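Local atomic coordinates of cellulosomal scaffoldin (Bacteroides cellulosolvens, PDB entry 2Y3N), a protein that carries a type II cohesin domain that docks a dockerin-bearing cellulosomal enzyme, and as a whole scaffoldin probably binds cellulose. Residues 35-40 with 137-142. Residues are numbered along the deposited sequence; the frame is centred on the assembly and turned at random.
Sequences GYQFNI and GSSMNN
Met140 points from the loop between strands 129-134 and 147-151 toward strand 33-41 and sets its thioether against Gln37 and Asn39, which leave the same face of that strand. The sulfur defines the nonpolar part. SD of Met140 is 3.7 Å from CG of Gln37 and 3.4 Å from CG of Asn39, so it sits between the two residues; CE of Met140 continues along Asn39, 3.8 Å from its CB. The near-eclipsed turn at the thioether (chi3 -11°) bends the methyl back over Asn39, whereas Gln37, with CG anti to the backbone N (chi1 157°), extends toward the loop and passes the oncoming Met140 chain.

The clear polar link between the segments runs through water. One molecule accepts from NE2 of Gln37 at 2.8 Å and lies 2.8 Å from OG of Ser139, bridging the 4.2 Å between NE2 and OG. The same NE2 donates to OD1 of Asn90 on strand 88-95, while OE1 accepts from the backbone N of Met17 in the partner family-48 glycoside hydrolase chain. N of Met140 donates to O of Gly137 at 3.2 Å, closing a turn from which Met140 faces the strand and Ser139 holds its hydroxyl at the water; O of Ser139 accepts a hydrogen bond from ND2 of Asn16 of the enzyme chain. Cutting Asn39 back to an alanine removes the CG packed against the Met140 sulfur, which would probably open a gap on that flank and leave the methyl freer to turn.

The chemistry thus pairs a thioether, which packs without directional demands, with a glutamine amide fixed by bonds to strand, water and enzyme, consistent with a cohesin surface held together where the dockerin-bearing chain docks.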
loop_
_atom_site.group_PDB
_atom_site.type_symbol
_atom_site.label_atom_id
_atom_site.label_comp_id
_atom_site.label_asym_id
_atom_site.label_seq_id
_atom_site.Cartn_x
_atom_site.Cartn_y
_atom_site.Cartn_z
ATOM N N GLY C 35 2.402 -2.099 9.402
ATOM C CA GLY C 35 2.151 -1.215 8.262
ATOM C C GLY C 35 2.832 -1.572 6.962
ATOM O O GLY C 35 3.823 -2.279 6.942
ATOM N N TYR C 36 2.297 -1.069 5.863
ATOM C CA TYR C 36 2.865 -1.472 4.528
ATOM C C TYR C 36 2.719 -0.293 3.584
ATOM O O TYR C 36 1.954 0.595 3.841
ATOM C CB TYR C 36 2.027 -2.630 3.972
ATOM C CG TYR C 36 0.656 -2.184 3.523
ATOM C CD1 TYR C 36 0.465 -1.662 2.217
ATOM C CD2 TYR C 36 -0.398 -2.157 4.386
ATOM C CE1 TYR C 36 -0.750 -1.197 1.799
ATOM C CE2 TYR C 36 -1.645 -1.752 3.967
ATOM C CZ TYR C 36 -1.802 -1.254 2.672
ATOM O OH TYR C 36 -3.008 -0.796 2.262
ATOM N N GLN C 37 3.472 -0.292 2.505
ATOM C CA GLN C 37 3.140 0.596 1.389
ATOM C C GLN C 37 3.417 -0.254 0.162
ATOM O O GLN C 37 4.403 -0.989 0.142
ATOM C CB GLN C 37 4.003 1.860 1.409
ATOM C CG GLN C 37 4.138 2.567 0.016
ATOM C CD GLN C 37 4.894 3.891 0.104
ATOM O OE1 GLN C 37 5.697 4.102 1.030
ATOM N NE2 GLN C 37 4.641 4.797 -0.867
ATOM N N PHE C 38 2.551 -0.114 -0.843
ATOM C CA PHE C 38 2.719 -0.797 -2.111
ATOM C C PHE C 38 2.790 0.226 -3.238
ATOM O O PHE C 38 2.133 1.240 -3.135
ATOM C CB PHE C 38 1.515 -1.730 -2.424
ATOM C CG PHE C 38 1.357 -2.888 -1.442
ATOM C CD1 PHE C 38 2.466 -3.602 -0.995
ATOM C CD2 PHE C 38 0.092 -3.238 -0.986
ATOM C CE1 PHE C 38 2.347 -4.639 -0.110
ATOM C CE2 PHE C 38 -0.051 -4.323 -0.010
ATOM C CZ PHE C 38 1.086 -5.011 0.385
ATOM N N ASN C 39 3.577 -0.094 -4.287
ATOM C CA ASN C 39 3.410 0.439 -5.596
ATOM C C ASN C 39 3.014 -0.684 -6.550
ATOM O O ASN C 39 3.763 -1.632 -6.707
ATOM C CB ASN C 39 4.702 1.106 -6.070
ATOM C CG ASN C 39 4.959 2.478 -5.396
ATOM O OD1 ASN C 39 4.191 2.933 -4.507
ATOM N ND2 ASN C 39 6.007 3.159 -5.850
ATOM N N ILE C 40 1.860 -0.500 -7.218
ATOM C CA ILE C 40 1.230 -1.508 -8.025
ATOM C C ILE C 40 0.934 -0.938 -9.433
ATOM O O ILE C 40 0.167 0.018 -9.584
ATOM C CB ILE C 40 -0.105 -2.046 -7.360
ATOM C CG1 ILE C 40 0.191 -2.630 -5.973
ATOM C CG2 ILE C 40 -0.701 -3.137 -8.259
ATOM C CD1 ILE C 40 -1.149 -3.128 -5.214
ATOM N N GLY C 137 7.828 2.504 -7.916
ATOM C CA GLY C 137 7.627 3.783 -8.598
ATOM C C GLY C 137 8.684 4.726 -8.080
ATOM O O GLY C 137 9.604 4.344 -7.376
ATOM N N SER C 138 8.606 5.988 -8.450
ATOM C CA SER C 138 9.724 6.907 -8.180
ATOM C C SER C 138 9.818 7.246 -6.694
ATOM O O SER C 138 10.885 7.601 -6.198
ATOM C CB SER C 138 9.575 8.165 -9.045
ATOM O OG SER C 138 8.366 8.804 -8.636
ATOM N N SER C 139 8.753 7.085 -5.936
ATOM C CA SER C 139 8.865 7.426 -4.500
ATOM C C SER C 139 9.193 6.172 -3.620
ATOM O O SER C 139 9.329 6.267 -2.376
ATOM C CB SER C 139 7.574 8.091 -4.010
ATOM O OG SER C 139 6.557 7.096 -3.838
ATOM N N MET C 140 9.377 5.026 -4.266
ATOM C CA MET C 140 9.857 3.826 -3.559
ATOM C C MET C 140 11.175 3.360 -4.148
ATOM O O MET C 140 11.405 2.173 -4.314
ATOM C CB MET C 140 8.817 2.712 -3.621
ATOM C CG MET C 140 7.517 3.034 -2.853
ATOM S SD MET C 140 6.569 1.494 -2.524
ATOM C CE MET C 140 7.519 0.506 -3.577
ATOM N N ASN C 141 12.044 4.297 -4.473
ATOM C CA ASN C 141 13.275 3.954 -5.198
ATOM C C ASN C 141 14.208 3.068 -4.344
ATOM O O ASN C 141 15.035 2.321 -4.902
ATOM C CB ASN C 141 13.967 5.247 -5.673
ATOM C CG ASN C 141 14.222 6.222 -4.527
ATOM O OD1 ASN C 141 13.911 5.929 -3.356
ATOM N ND2 ASN C 141 14.819 7.383 -4.851
ATOM N N ASN C 142 14.023 3.112 -3.016
ATOM C CA ASN C 142 14.836 2.350 -2.047
ATOM C C ASN C 142 14.299 0.934 -1.729
ATOM O O ASN C 142 14.888 0.205 -0.911
ATOM C CB ASN C 142 14.929 3.111 -0.712
ATOM C CG ASN C 142 13.841 2.665 0.307
ATOM O OD1 ASN C 142 12.627 2.873 0.075
ATOM N ND2 ASN C 142 14.275 2.042 1.433
HETATM O O HOH W 1 5.204 7.520 -1.427
#